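Local structure of eukaryotic initiation factor 4F subunit p150 (Saccharomyces cerevisiae, 2VSO) at residues G140-K144 with A169-L174; G181-N187 with T223-F228; E211-E215 with I262-I266; L246-F250 with I273-R277. The protein acts in the eIF4F cap-binding complex as a scaffold for assembling the translation apparatus on mRNA, this chain being its eIF4A-binding middle (MIF4G) domain. One frame throughout, in Å; residues are numbered along the deposited sequence.

How the contacts relate
The four contacts tie together helices of one all-helical MIF4G domain. Contacts 1 and 2 lie at different levels of helix 163-185, their centres 21 Å apart; contacts 2 and 3 likewise share helix 211-228, with centres 22 Å apart, and contacts 3 and 4 share helix 264-278, with centres 16 Å apart. Contact 1 touches contact 3, where Asp143 OD1 lies 2.9 Å from Thr213 OG1 in a probable, weak hydrogen bond. Contact 2 meets contact 4 through Phe228 CD2 and Leu246 CG, 4.0 Å apart. Only contact 3 is touched by another protein chain of the assembly, as befits a domain that binds a helicase partner.

Contact 1: residues G140-K144 with A169-L174; sequences GWTDK and AKRRGL
In the helical-repeat MIF4G domain, Trp141 and Asp143 belong to the loop that follows helix 122-139, and they fasten that loop to helix 163-185 through Lys170, Gly173 and Leu174. The indole lies with one face against the helix: Gly173 CA sits 3.8 Å from the centroid of the six-membered ring of Trp141, only 17° off the ring normal, a CH-pi contact. Glycine suits this place because a CB on residue 173 would run into the ring. With chi1 at 73°, Trp141 CG stands between its own backbone N and carbonyl carbon, which turns the ring onto the helix. Trp141 CB lies close to the Ala169 carbonyl oxygen. Farther along, Trp141 CZ2 meets the Leu174 methyl CD2 at 3.9 Å, and Arg200 adds a cation-pi contact to the indole. A serine in place of Trp141 would probably leave the bare CA of Gly173 without its aromatic cover and open a gap between loop and helix.

Lys170 handles the polar side. Its chain is extended throughout and passes the Thr142 carbonyl oxygen with its CD at 3.7 Å, an economical use of a long side chain, since the methylenes pack while the ammonium group goes on to Asp143. Ser210 OG hydrogen-bonds both Asp143 OD1 and Lys170 NZ, so a third residue joins the ion pair. The carboxylate bond itself is weak, Lys170 NZ lying 3.2 Å from Asp143 OD1. The same nitrogen also donates to the Asp143 backbone O at 3.2 Å, in the carbonyl plane and on a lone pair.

Contact 2: residues G181-N187 with T223-F228; sequences GFLYRLN and TVGEQF
Tyr184 and Gln227 reach toward each other from opposite directions and overlap flat on flat: the phenol ring and the side-chain amide are stacked with their planes 18° apart, Gln227 NE2 lying above one ring face toward its rim. The touching is close at Tyr184 CE1 and Gln227 CD, 3.3 Å apart. Gln227 is fully extended, with CG opposite its backbone N (chi1 162°), and this length lays the amide over the ring, with NE2 at the last turn of helix 163-185. There NE2 donates to Tyr184 O at 3.1 Å, from above the carbonyl plane. The N-H of Asn187 reaches the same oxygen from the other face, so two donors grip it; that second bond belongs to the Schellman motif, with Asn187 at positive phi as its C-prime residue. A leucine in place of Gln227 would probably leave Tyr184 O without one of these two donors and the ring without its stacked amide.

Val224 approaches the phenol differently, its CG2 coming in at the ring edge 3.4 Å from Tyr184 CD1, as a compact branched residue can. The Tyr184 hydroxyl lies at the edge of the Phe228 ring, 3.6 Å from CD1, and is hydrogen-bonded to Asp231. Next to Val224, the Thr223 methyl CG2 packs 3.7 Å from Phe182 CE2, while Thr223 OG1 turns back to bond Glu219 O.

The two helix segments cross at 40° with axes 9.6 Å apart. Met194 of helix 191-206 touches Tyr184, Val224 and Phe228, Phe195 and Phe198 of that helix meet the Phe228 ring, and Phe182 leans on helix 93-106.

Contact 3: residues E211-E215 with I262-I266; sequences EETLE and ISSRI
Two glutamates of helix 211-228, Glu211 and Glu215, grip the start of helix 264-278 at Ser263 and Arg265. Glu211 OE2 accepts the backbone N-H of Ser263 at 3.1 Å, the donor arriving nearly along the C-O axis and the bond fairly straight at 160°. Glu215 OE2 forms a salt bridge with Arg265 NH2 at 2.8 Å, met on the syn side of the carboxylate; the carboxylate and guanidinium planes are only 12° apart, but the single bond is less straight, at 138°.

Between these polar links lies Ile266. Its CG1 packs 3.6 Å from Glu211 CD, and its CG2 branch rests 3.9 Å from Leu214 CB. Leu214 CD1 in turn reaches Ile262 CG2 at 4.2 Å, so Leu214 meets a CG2 methyl of each beta-branched isoleucine.

Behind this first shell stands the cap. Ser263 is the N-cap residue, and its OG takes the N-H of Ile266 at 3.3 Å, a small polar side chain well suited to the first turn. The N-H of the N-cap residue itself is answered by Glu211 from the other helix, a job done in a capping box by a side chain of the capped helix. Negative charge here would probably interact favourably with the helix start. Glu215, bent at chi2, also touches Lys269, and its charge would probably offset the closeness of Lys269 to Arg265.

Leu205 of helix 191-206 and Ile256 of helix 242-257 back Leu214, whereas Ser263, Ser264 and Arg265 pack on another protein chain, consistent with the partner-binding role of this domain.

Contact 4: residues L246-F250 with I273-R277; sequences LDSLF and IKELR
Phe250, its CG placed opposite the carbonyl carbon and beside the backbone N (chi1 -83°), turns its ring toward helix 264-278, and Arg277, bent at chi2, lays its chain over that ring and runs on to Leu246 and Asp247. The aliphatic part of the arginine does the covering: CG lies above one ring face, offset to the rim, and Arg277 CD comes 3.5 Å from Phe250 CE1. At the ring edge, Lys274 CA approaches Phe250 CE2 to 3.9 Å. Ile273 CD1 also packs on Phe250 CE2, at 4.3 Å. The two segments run roughly antiparallel, at 149°, with axes 12.0 Å apart, a wide spacing that a large flat phenylalanine and a long arginine are able to bridge.

The guanidinium is tilted against the phenyl ring rather than stacked on it, though Arg277 NH1 still reaches 3.4 Å from Phe250 CD1. One of its faces is occupied by Leu246, whose CB stands 3.6 Å above the plane and over its centre. Leu246 thus lends its methylene to the arginine while its branched end packs on Leu221 of helix 211-228.

At the far end, Arg277 NH2 donates to Asp247 OD1 at 2.8 Å, almost straight at 170°. The oxygen lies in the guanidinium plane, although the nitrogen meets the carboxylate from above its plane. Glu229 adds a long, weak ion pair to the same nitrogen. One arginine therefore serves both kinds of contact: its methylenes share the apolar surface of Phe250, and its charge is probably balanced chiefly by Asp247 at the exposed margin, with Leu246 against one face of the flat group and the carboxylate at its edge.

Contact 1: residues G140-K144 with A169-L174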
loop_
_atom_site.group_PDB
_atom_site.type_symbol
_atom_site.label_atom_id
_atom_site.label_comp_id
_atom_site.label_asym_id
_atom_site.label_seq_id
_atom_site.Cartn_x
_atom_site.Cartn_y
_atom_site.Cartn_z
ATOM N N GLY C 140 -1.095 27.717 -2.935
ATOM C CA GLY C 140 -2.484 27.285 -2.938
ATOM C C GLY C 140 -2.797 26.108 -3.842
ATOM O O GLY C 140 -1.898 25.459 -4.378
ATOM N N TRP C 141 -4.087 25.830 -4.003
ATOM C CA TRP C 141 -4.548 24.695 -4.799
ATOM C C TRP C 141 -6.079 24.665 -4.809
ATOM O O TRP C 141 -6.712 25.372 -4.024
ATOM C CB TRP C 141 -3.959 23.376 -4.265
ATOM C CG TRP C 141 -4.552 22.884 -2.964
ATOM C CD1 TRP C 141 -5.636 22.063 -2.820
ATOM C CD2 TRP C 141 -4.080 23.159 -1.637
ATOM N NE1 TRP C 141 -5.878 21.829 -1.488
ATOM C CE2 TRP C 141 -4.940 22.490 -0.742
ATOM C CE3 TRP C 141 -3.024 23.919 -1.118
ATOM C CZ2 TRP C 141 -4.778 22.558 0.642
ATOM C CZ3 TRP C 141 -2.860 23.974 0.256
ATOM C CH2 TRP C 141 -3.733 23.289 1.121
ATOM N N THR C 142 -6.673 23.877 -5.709
ATOM C CA THR C 142 -8.134 23.749 -5.749
ATOM C C THR C 142 -8.598 22.362 -5.307
ATOM O O THR C 142 -7.943 21.358 -5.589
ATOM C CB THR C 142 -8.733 24.077 -7.151
ATOM O OG1 THR C 142 -8.177 23.201 -8.139
ATOM C CG2 THR C 142 -8.464 25.534 -7.543
ATOM N N ASP C 143 -9.729 22.312 -4.609
ATOM C CA ASP C 143 -10.282 21.037 -4.167
ATOM C C ASP C 143 -10.974 20.279 -5.303
ATOM O O ASP C 143 -10.744 19.083 -5.490
ATOM C CB ASP C 143 -11.254 21.233 -3.002
ATOM C CG ASP C 143 -11.848 19.923 -2.519
ATOM O OD1 ASP C 143 -11.162 18.887 -2.648
ATOM O OD2 ASP C 143 -12.993 19.927 -2.018
ATOM N N LYS C 144 -11.822 20.978 -6.052
ATOM C CA LYS C 144 -12.575 20.349 -7.127
ATOM C C LYS C 144 -11.733 20.190 -8.375
ATOM O O LYS C 144 -11.173 21.162 -8.883
ATOM C CB LYS C 144 -13.841 21.146 -7.444
ATOM C CG LYS C 144 -14.920 21.042 -6.375
ATOM C CD LYS C 144 -16.240 21.623 -6.860
ATOM C CE LYS C 144 -16.102 23.091 -7.221
ATOM N NZ LYS C 144 -17.429 23.706 -7.499
ATOM N N ALA C 169 -1.119 19.319 -7.933
ATOM C CA ALA C 169 -1.307 20.511 -7.132
ATOM C C ALA C 169 -2.095 20.254 -5.850
ATOM O O ALA C 169 -1.772 20.796 -4.789
ATOM C CB ALA C 169 -1.994 21.562 -7.950
ATOM N N LYS C 170 -3.141 19.446 -5.948
ATOM C CA LYS C 170 -3.972 19.162 -4.788
ATOM C C LYS C 170 -3.233 18.150 -3.939
ATOM O O LYS C 170 -3.066 18.323 -2.735
ATOM C CB LYS C 170 -5.334 18.619 -5.220
ATOM C CG LYS C 170 -6.263 18.256 -4.082
ATOM C CD LYS C 170 -7.624 17.839 -4.611
ATOM C CE LYS C 170 -8.503 17.292 -3.515
ATOM N NZ LYS C 170 -9.594 16.461 -4.083
ATOM N N ARG C 171 -2.761 17.099 -4.582
ATOM C CA ARG C 171 -2.040 16.064 -3.874
ATOM C C ARG C 171 -0.941 16.715 -3.016
ATOM O O ARG C 171 -0.839 16.461 -1.813
ATOM C CB ARG C 171 -1.493 15.040 -4.873
ATOM C CG ARG C 171 -0.466 14.098 -4.314
ATOM C CD ARG C 171 0.174 13.269 -5.414
ATOM N NE ARG C 171 1.180 14.023 -6.158
ATOM C CZ ARG C 171 2.482 14.016 -5.880
ATOM N NH1 ARG C 171 2.948 13.290 -4.870
ATOM N NH2 ARG C 171 3.320 14.737 -6.615
ATOM N N ARG C 172 -0.154 17.591 -3.632
ATOM C CA ARG C 172 0.975 18.225 -2.952
ATOM C C ARG C 172 0.538 19.208 -1.873
ATOM O O ARG C 172 1.150 19.284 -0.816
ATOM C CB ARG C 172 1.901 18.911 -3.958
ATOM C CG ARG C 172 2.678 17.932 -4.818
ATOM C CD ARG C 172 3.508 18.642 -5.866
ATOM N NE ARG C 172 4.173 17.696 -6.757
ATOM C CZ ARG C 172 4.890 18.054 -7.817
ATOM N NH1 ARG C 172 5.028 19.340 -8.117
ATOM N NH2 ARG C 172 5.465 17.133 -8.577
ATOM N N GLY C 173 -0.519 19.961 -2.137
ATOM C CA GLY C 173 -1.085 20.816 -1.110
ATOM C C GLY C 173 -1.508 20.013 0.110
ATOM O O GLY C 173 -1.116 20.333 1.232
ATOM N N LEU C 174 -2.306 18.968 -0.113
ATOM C CA LEU C 174 -2.774 18.100 0.966
ATOM C C LEU C 174 -1.626 17.365 1.654
ATOM O O LEU C 174 -1.678 17.114 2.842
ATOM C CB LEU C 174 -3.833 17.114 0.449
ATOM C CG LEU C 174 -5.120 17.876 0.144
ATOM C CD1 LEU C 174 -6.293 16.957 -0.141
ATOM C CD2 LEU C 174 -5.418 18.802 1.327
#

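Contact 2: residues G181-N187 with T223-F228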
loop_
_atom_site.group_PDB
_atom_site.type_symbol
_atom_site.label_atom_id
_atom_site.label_comp_id
_atom_site.label_asym_id
_atom_site.label_seq_id
_atom_site.Cartn_x
_atom_site.Cartn_y
_atom_site.Cartn_z
ATOM N N GLY C 181 1.025 19.168 10.035
ATOM C CA GLY C 181 0.456 18.496 11.192
ATOM C C GLY C 181 1.498 17.724 11.980
ATOM O O GLY C 181 1.421 17.613 13.193
ATOM N N PHE C 182 2.479 17.189 11.271
ATOM C CA PHE C 182 3.604 16.499 11.887
ATOM C C PHE C 182 4.700 17.420 12.441
ATOM O O PHE C 182 5.450 17.030 13.323
ATOM C CB PHE C 182 4.198 15.496 10.903
ATOM C CG PHE C 182 3.368 14.250 10.736
ATOM C CD1 PHE C 182 3.110 13.731 9.476
ATOM C CD2 PHE C 182 2.839 13.599 11.845
ATOM C CE1 PHE C 182 2.344 12.583 9.324
ATOM C CE2 PHE C 182 2.071 12.437 11.704
ATOM C CZ PHE C 182 1.820 11.929 10.445
ATOM N N LEU C 183 4.789 18.638 11.924
ATOM C CA LEU C 183 5.724 19.620 12.446
ATOM C C LEU C 183 5.140 20.256 13.700
ATOM O O LEU C 183 5.819 20.437 14.699
ATOM C CB LEU C 183 5.972 20.700 11.394
ATOM C CG LEU C 183 6.553 20.236 10.063
ATOM C CD1 LEU C 183 6.494 21.343 9.038
ATOM C CD2 LEU C 183 7.963 19.716 10.238
ATOM N N TYR C 184 3.865 20.608 13.619
ATOM C CA TYR C 184 3.153 21.179 14.744
ATOM C C TYR C 184 3.240 20.248 15.944
ATOM O O TYR C 184 3.465 20.690 17.064
ATOM C CB TYR C 184 1.689 21.428 14.354
ATOM C CG TYR C 184 0.787 21.856 15.494
ATOM C CD1 TYR C 184 -0.165 20.976 16.020
ATOM C CD2 TYR C 184 0.875 23.135 16.042
ATOM C CE1 TYR C 184 -1.010 21.354 17.070
ATOM C CE2 TYR C 184 0.038 23.524 17.093
ATOM C CZ TYR C 184 -0.897 22.622 17.607
ATOM O OH TYR C 184 -1.725 22.991 18.634
ATOM N N ARG C 185 3.082 18.953 15.692
ATOM C CA ARG C 185 3.050 17.960 16.756
ATOM C C ARG C 185 4.376 17.822 17.507
ATOM O O ARG C 185 4.397 17.461 18.680
ATOM C CB ARG C 185 2.631 16.614 16.193
ATOM C CG ARG C 185 2.237 15.621 17.251
ATOM C CD ARG C 185 2.967 14.324 17.067
ATOM N NE ARG C 185 2.237 13.357 16.267
ATOM C CZ ARG C 185 2.797 12.277 15.727
ATOM N NH1 ARG C 185 4.096 12.048 15.890
ATOM N NH2 ARG C 185 2.063 11.428 15.017
ATOM N N LEU C 186 5.482 18.095 16.826
ATOM C CA LEU C 186 6.793 18.104 17.466
ATOM C C LEU C 186 7.137 19.497 17.983
ATOM O O LEU C 186 8.255 19.734 18.416
ATOM C CB LEU C 186 7.876 17.664 16.490
ATOM C CG LEU C 186 7.785 16.314 15.787
ATOM C CD1 LEU C 186 8.804 16.275 14.675
ATOM C CD2 LEU C 186 8.025 15.178 16.745
ATOM N N ASN C 187 6.174 20.415 17.924
ATOM C CA ASN C 187 6.379 21.790 18.375
ATOM C C ASN C 187 7.465 22.507 17.559
ATOM O O ASN C 187 8.269 23.279 18.094
ATOM C CB ASN C 187 6.685 21.834 19.877
ATOM C CG ASN C 187 5.612 21.150 20.709
ATOM O OD1 ASN C 187 4.435 21.499 20.627
ATOM N ND2 ASN C 187 6.015 20.171 21.518
ATOM N N THR C 223 -4.027 13.305 14.202
ATOM C CA THR C 223 -2.647 13.622 14.528
ATOM C C THR C 223 -2.498 14.746 15.562
ATOM O O THR C 223 -1.653 14.672 16.444
ATOM C CB THR C 223 -1.857 14.002 13.259
ATOM O OG1 THR C 223 -1.814 12.878 12.378
ATOM C CG2 THR C 223 -0.417 14.420 13.600
ATOM N N VAL C 224 -3.348 15.759 15.479
ATOM C CA VAL C 224 -3.059 17.051 16.087
ATOM C C VAL C 224 -4.253 17.645 16.831
ATOM O O VAL C 224 -4.128 18.669 17.497
ATOM C CB VAL C 224 -2.595 17.972 14.920
ATOM C CG1 VAL C 224 -3.322 19.296 14.804
ATOM C CG2 VAL C 224 -1.102 17.949 14.701
ATOM N N GLY C 225 -5.406 16.989 16.721
ATOM C CA GLY C 225 -6.650 17.490 17.291
ATOM C C GLY C 225 -6.637 17.726 18.795
ATOM O O GLY C 225 -7.101 18.757 19.261
ATOM N N GLU C 226 -6.118 16.769 19.561
ATOM C CA GLU C 226 -6.028 16.931 21.005
ATOM C C GLU C 226 -5.150 18.114 21.381
ATOM O O GLU C 226 -5.579 18.999 22.102
ATOM C CB GLU C 226 -5.497 15.666 21.683
ATOM C CG GLU C 226 -5.554 15.766 23.210
ATOM C CD GLU C 226 -5.197 14.469 23.931
ATOM O OE1 GLU C 226 -4.965 13.438 23.263
ATOM O OE2 GLU C 226 -5.149 14.482 25.180
ATOM N N GLN C 227 -3.915 18.110 20.887
ATOM C CA GLN C 227 -2.955 19.164 21.168
ATOM C C GLN C 227 -3.479 20.551 20.798
ATOM O O GLN C 227 -3.328 21.501 21.560
ATOM C CB GLN C 227 -1.648 18.872 20.444
ATOM C CG GLN C 227 -0.734 20.048 20.307
ATOM C CD GLN C 227 0.506 19.714 19.522
ATOM O OE1 GLN C 227 0.628 18.626 18.956
ATOM N NE2 GLN C 227 1.440 20.654 19.476
ATOM N N PHE C 228 -4.119 20.645 19.638
ATOM C CA PHE C 228 -4.693 21.900 19.151
ATOM C C PHE C 228 -5.815 22.422 20.024
ATOM O O PHE C 228 -6.137 23.605 19.991
ATOM C CB PHE C 228 -5.226 21.723 17.733
ATOM C CG PHE C 228 -5.612 23.009 17.069
ATOM C CD1 PHE C 228 -4.655 23.984 16.802
ATOM C CD2 PHE C 228 -6.920 23.241 16.698
ATOM C CE1 PHE C 228 -5.003 25.171 16.182
ATOM C CE2 PHE C 228 -7.284 24.428 16.076
ATOM C CZ PHE C 228 -6.325 25.396 15.816
#

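Contact 3: residues E211-E215 with I262-I266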
loop_
_atom_site.group_PDB
_atom_site.type_symbol
_atom_site.label_atom_id
_atom_site.label_comp_id
_atom_site.label_asym_id
_atom_site.label_seq_id
_atom_site.Cartn_x
_atom_site.Cartn_y
_atom_site.Cartn_z
ATOM N N GLU C 211 -13.449 13.618 -1.384
ATOM C CA GLU C 211 -13.115 12.611 -0.391
ATOM C C GLU C 211 -11.655 12.673 0.079
ATOM O O GLU C 211 -11.356 12.337 1.221
ATOM C CB GLU C 211 -13.523 11.215 -0.867
ATOM C CG GLU C 211 -15.030 11.014 -0.774
ATOM C CD GLU C 211 -15.459 9.569 -0.911
ATOM O OE1 GLU C 211 -14.621 8.728 -1.305
ATOM O OE2 GLU C 211 -16.645 9.286 -0.627
ATOM N N GLU C 212 -10.756 13.119 -0.788
ATOM C CA GLU C 212 -9.365 13.319 -0.396
ATOM C C GLU C 212 -9.225 14.410 0.673
ATOM O O GLU C 212 -8.428 14.286 1.597
ATOM C CB GLU C 212 -8.502 13.667 -1.608
ATOM C CG GLU C 212 -8.732 12.777 -2.812
ATOM C CD GLU C 212 -7.775 13.095 -3.932
ATOM O OE1 GLU C 212 -6.861 13.918 -3.704
ATOM O OE2 GLU C 212 -7.935 12.529 -5.036
ATOM N N THR C 213 -10.009 15.476 0.543
ATOM C CA THR C 213 -9.974 16.569 1.506
ATOM C C THR C 213 -10.460 16.130 2.882
ATOM O O THR C 213 -9.812 16.402 3.893
ATOM C CB THR C 213 -10.788 17.782 1.007
ATOM O OG1 THR C 213 -10.054 18.441 -0.029
ATOM C CG2 THR C 213 -11.028 18.759 2.120
ATOM N N LEU C 214 -11.602 15.446 2.900
ATOM C CA LEU C 214 -12.186 14.882 4.117
ATOM C C LEU C 214 -11.246 13.891 4.783
ATOM O O LEU C 214 -11.104 13.871 6.000
ATOM C CB LEU C 214 -13.481 14.159 3.768
ATOM C CG LEU C 214 -14.665 15.032 3.404
ATOM C CD1 LEU C 214 -15.642 14.223 2.589
ATOM C CD2 LEU C 214 -15.293 15.578 4.680
ATOM N N GLU C 215 -10.649 13.039 3.966
ATOM C CA GLU C 215 -9.606 12.130 4.402
ATOM C C GLU C 215 -8.527 12.920 5.134
ATOM O O GLU C 215 -8.075 12.541 6.209
ATOM C CB GLU C 215 -8.988 11.459 3.176
ATOM C CG GLU C 215 -8.142 10.257 3.484
ATOM C CD GLU C 215 -8.978 9.016 3.686
ATOM O OE1 GLU C 215 -8.823 8.370 4.746
ATOM O OE2 GLU C 215 -9.794 8.699 2.789
ATOM N N ILE C 262 -21.756 10.760 0.829
ATOM C CA ILE C 262 -20.378 10.289 0.887
ATOM C C ILE C 262 -20.310 8.772 1.101
ATOM O O ILE C 262 -21.222 8.163 1.653
ATOM C CB ILE C 262 -19.589 10.997 2.026
ATOM C CG1 ILE C 262 -20.372 10.914 3.335
ATOM C CG2 ILE C 262 -19.326 12.454 1.678
ATOM C CD1 ILE C 262 -19.710 11.565 4.490
ATOM N N SER C 263 -19.214 8.170 0.663
ATOM C CA SER C 263 -18.989 6.752 0.847
ATOM C C SER C 263 -19.133 6.398 2.317
ATOM O O SER C 263 -18.823 7.198 3.187
ATOM C CB SER C 263 -17.598 6.365 0.338
ATOM O OG SER C 263 -16.613 6.567 1.332
ATOM N N SER C 264 -19.618 5.194 2.585
ATOM C CA SER C 264 -19.773 4.720 3.947
ATOM C C SER C 264 -18.451 4.808 4.682
ATOM O O SER C 264 -18.419 5.110 5.866
ATOM C CB SER C 264 -20.267 3.266 3.959
ATOM O OG SER C 264 -21.638 3.185 3.624
ATOM N N ARG C 265 -17.365 4.517 3.974
ATOM C CA ARG C 265 -16.036 4.458 4.571
ATOM C C ARG C 265 -15.689 5.792 5.226
ATOM O O ARG C 265 -15.211 5.821 6.361
ATOM C CB ARG C 265 -15.002 4.103 3.498
ATOM C CG ARG C 265 -13.677 3.609 4.021
ATOM C CD ARG C 265 -12.748 3.276 2.872
ATOM N NE ARG C 265 -12.322 4.483 2.180
ATOM C CZ ARG C 265 -11.267 5.208 2.533
ATOM N NH1 ARG C 265 -10.515 4.834 3.567
ATOM N NH2 ARG C 265 -10.967 6.303 1.847
ATOM N N ILE C 266 -15.942 6.888 4.502
ATOM C CA ILE C 266 -15.658 8.238 4.984
ATOM C C ILE C 266 -16.644 8.655 6.064
ATOM O O ILE C 266 -16.280 9.349 7.012
ATOM C CB ILE C 266 -15.692 9.298 3.850
ATOM C CG1 ILE C 266 -14.939 8.814 2.618
ATOM C CG2 ILE C 266 -15.057 10.579 4.316
ATOM C CD1 ILE C 266 -13.449 8.917 2.750
#

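Contact 4: residues L246-F250 with I273-R277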
loop_
_atom_site.group_PDB
_atom_site.type_symbol
_atom_site.label_atom_id
_atom_site.label_comp_id
_atom_site.label_asym_id
_atom_site.label_seq_id
_atom_site.Cartn_x
_atom_site.Cartn_y
_atom_site.Cartn_z
ATOM N N LEU C 246 -12.292 24.248 16.529
ATOM C CA LEU C 246 -12.739 22.868 16.407
ATOM C C LEU C 246 -14.259 22.787 16.528
ATOM O O LEU C 246 -14.900 22.006 15.832
ATOM C CB LEU C 246 -12.048 21.982 17.439
ATOM C CG LEU C 246 -10.563 21.735 17.182
ATOM C CD1 LEU C 246 -9.998 20.715 18.153
ATOM C CD2 LEU C 246 -10.316 21.308 15.746
ATOM N N ASP C 247 -14.833 23.611 17.393
ATOM C CA ASP C 247 -16.285 23.700 17.499
ATOM C C ASP C 247 -16.917 23.961 16.127
ATOM O O ASP C 247 -17.777 23.210 15.688
ATOM C CB ASP C 247 -16.686 24.781 18.502
ATOM C CG ASP C 247 -16.350 24.403 19.941
ATOM O OD1 ASP C 247 -16.165 23.195 20.211
ATOM O OD2 ASP C 247 -16.280 25.313 20.804
ATOM N N SER C 248 -16.473 25.015 15.450
ATOM C CA SER C 248 -16.953 25.354 14.112
ATOM C C SER C 248 -16.734 24.206 13.137
ATOM O O SER C 248 -17.623 23.847 12.366
ATOM C CB SER C 248 -16.230 26.593 13.567
ATOM O OG SER C 248 -16.286 27.690 14.460
ATOM N N LEU C 249 -15.530 23.648 13.171
ATOM C CA LEU C 249 -15.123 22.608 12.237
ATOM C C LEU C 249 -15.955 21.322 12.367
ATOM O O LEU C 249 -16.352 20.717 11.369
ATOM C CB LEU C 249 -13.635 22.313 12.433
ATOM C CG LEU C 249 -12.995 21.148 11.685
ATOM C CD1 LEU C 249 -13.324 21.190 10.203
ATOM C CD2 LEU C 249 -11.501 21.149 11.916
ATOM N N PHE C 250 -16.212 20.908 13.602
ATOM C CA PHE C 250 -17.019 19.729 13.861
ATOM C C PHE C 250 -18.493 19.957 13.519
ATOM O O PHE C 250 -19.221 19.018 13.214
ATOM C CB PHE C 250 -16.830 19.256 15.299
ATOM C CG PHE C 250 -15.605 18.408 15.491
ATOM C CD1 PHE C 250 -14.377 18.990 15.726
ATOM C CD2 PHE C 250 -15.682 17.028 15.411
ATOM C CE1 PHE C 250 -13.251 18.212 15.887
ATOM C CE2 PHE C 250 -14.564 16.248 15.577
ATOM C CZ PHE C 250 -13.348 16.835 15.816
ATOM N N ILE C 273 -14.135 10.457 14.598
ATOM C CA ILE C 273 -13.475 11.608 15.253
ATOM C C ILE C 273 -14.460 12.420 16.077
ATOM O O ILE C 273 -14.088 12.973 17.104
ATOM C CB ILE C 273 -12.688 12.583 14.312
ATOM C CG1 ILE C 273 -13.091 12.405 12.857
ATOM C CG2 ILE C 273 -11.168 12.482 14.532
ATOM C CD1 ILE C 273 -14.150 13.371 12.419
ATOM N N LYS C 274 -15.709 12.473 15.620
ATOM C CA LYS C 274 -16.770 13.181 16.329
ATOM C C LYS C 274 -17.003 12.571 17.708
ATOM O O LYS C 274 -17.209 13.285 18.674
ATOM C CB LYS C 274 -18.055 13.173 15.511
ATOM C CG LYS C 274 -18.997 14.319 15.777
ATOM C CD LYS C 274 -19.474 14.356 17.211
ATOM C CE LYS C 274 -19.908 15.757 17.603
ATOM N NZ LYS C 274 -20.521 15.787 18.951
ATOM N N GLU C 275 -16.938 11.250 17.799
ATOM C CA GLU C 275 -17.119 10.570 19.074
ATOM C C GLU C 275 -15.842 10.643 19.873
ATOM O O GLU C 275 -15.873 10.727 21.096
ATOM C CB GLU C 275 -17.524 9.102 18.892
ATOM C CG GLU C 275 -17.446 8.302 20.195
ATOM C CD GLU C 275 -17.757 6.824 20.033
ATOM O OE1 GLU C 275 -17.907 6.128 21.064
ATOM O OE2 GLU C 275 -17.852 6.358 18.880
ATOM N N LEU C 276 -14.714 10.600 19.174
ATOM C CA LEU C 276 -13.417 10.675 19.827
ATOM C C LEU C 276 -13.189 12.021 20.517
ATOM O O LEU C 276 -12.661 12.061 21.613
ATOM C CB LEU C 276 -12.284 10.380 18.849
ATOM C CG LEU C 276 -10.889 10.412 19.480
ATOM C CD1 LEU C 276 -10.833 9.499 20.677
ATOM C CD2 LEU C 276 -9.832 10.030 18.479
ATOM N N ARG C 277 -13.589 13.117 19.878
ATOM C CA ARG C 277 -13.400 14.433 20.462
ATOM C C ARG C 277 -14.481 14.738 21.492
ATOM O O ARG C 277 -14.191 15.216 22.579
ATOM C CB ARG C 277 -13.319 15.538 19.383
ATOM C CG ARG C 277 -13.867 16.872 19.853
ATOM C CD ARG C 277 -13.034 18.056 19.372
ATOM N NE ARG C 277 -13.201 19.257 20.200
ATOM C CZ ARG C 277 -14.047 20.245 19.929
ATOM N NH1 ARG C 277 -14.826 20.180 18.860
ATOM N NH2 ARG C 277 -14.121 21.297 20.732
#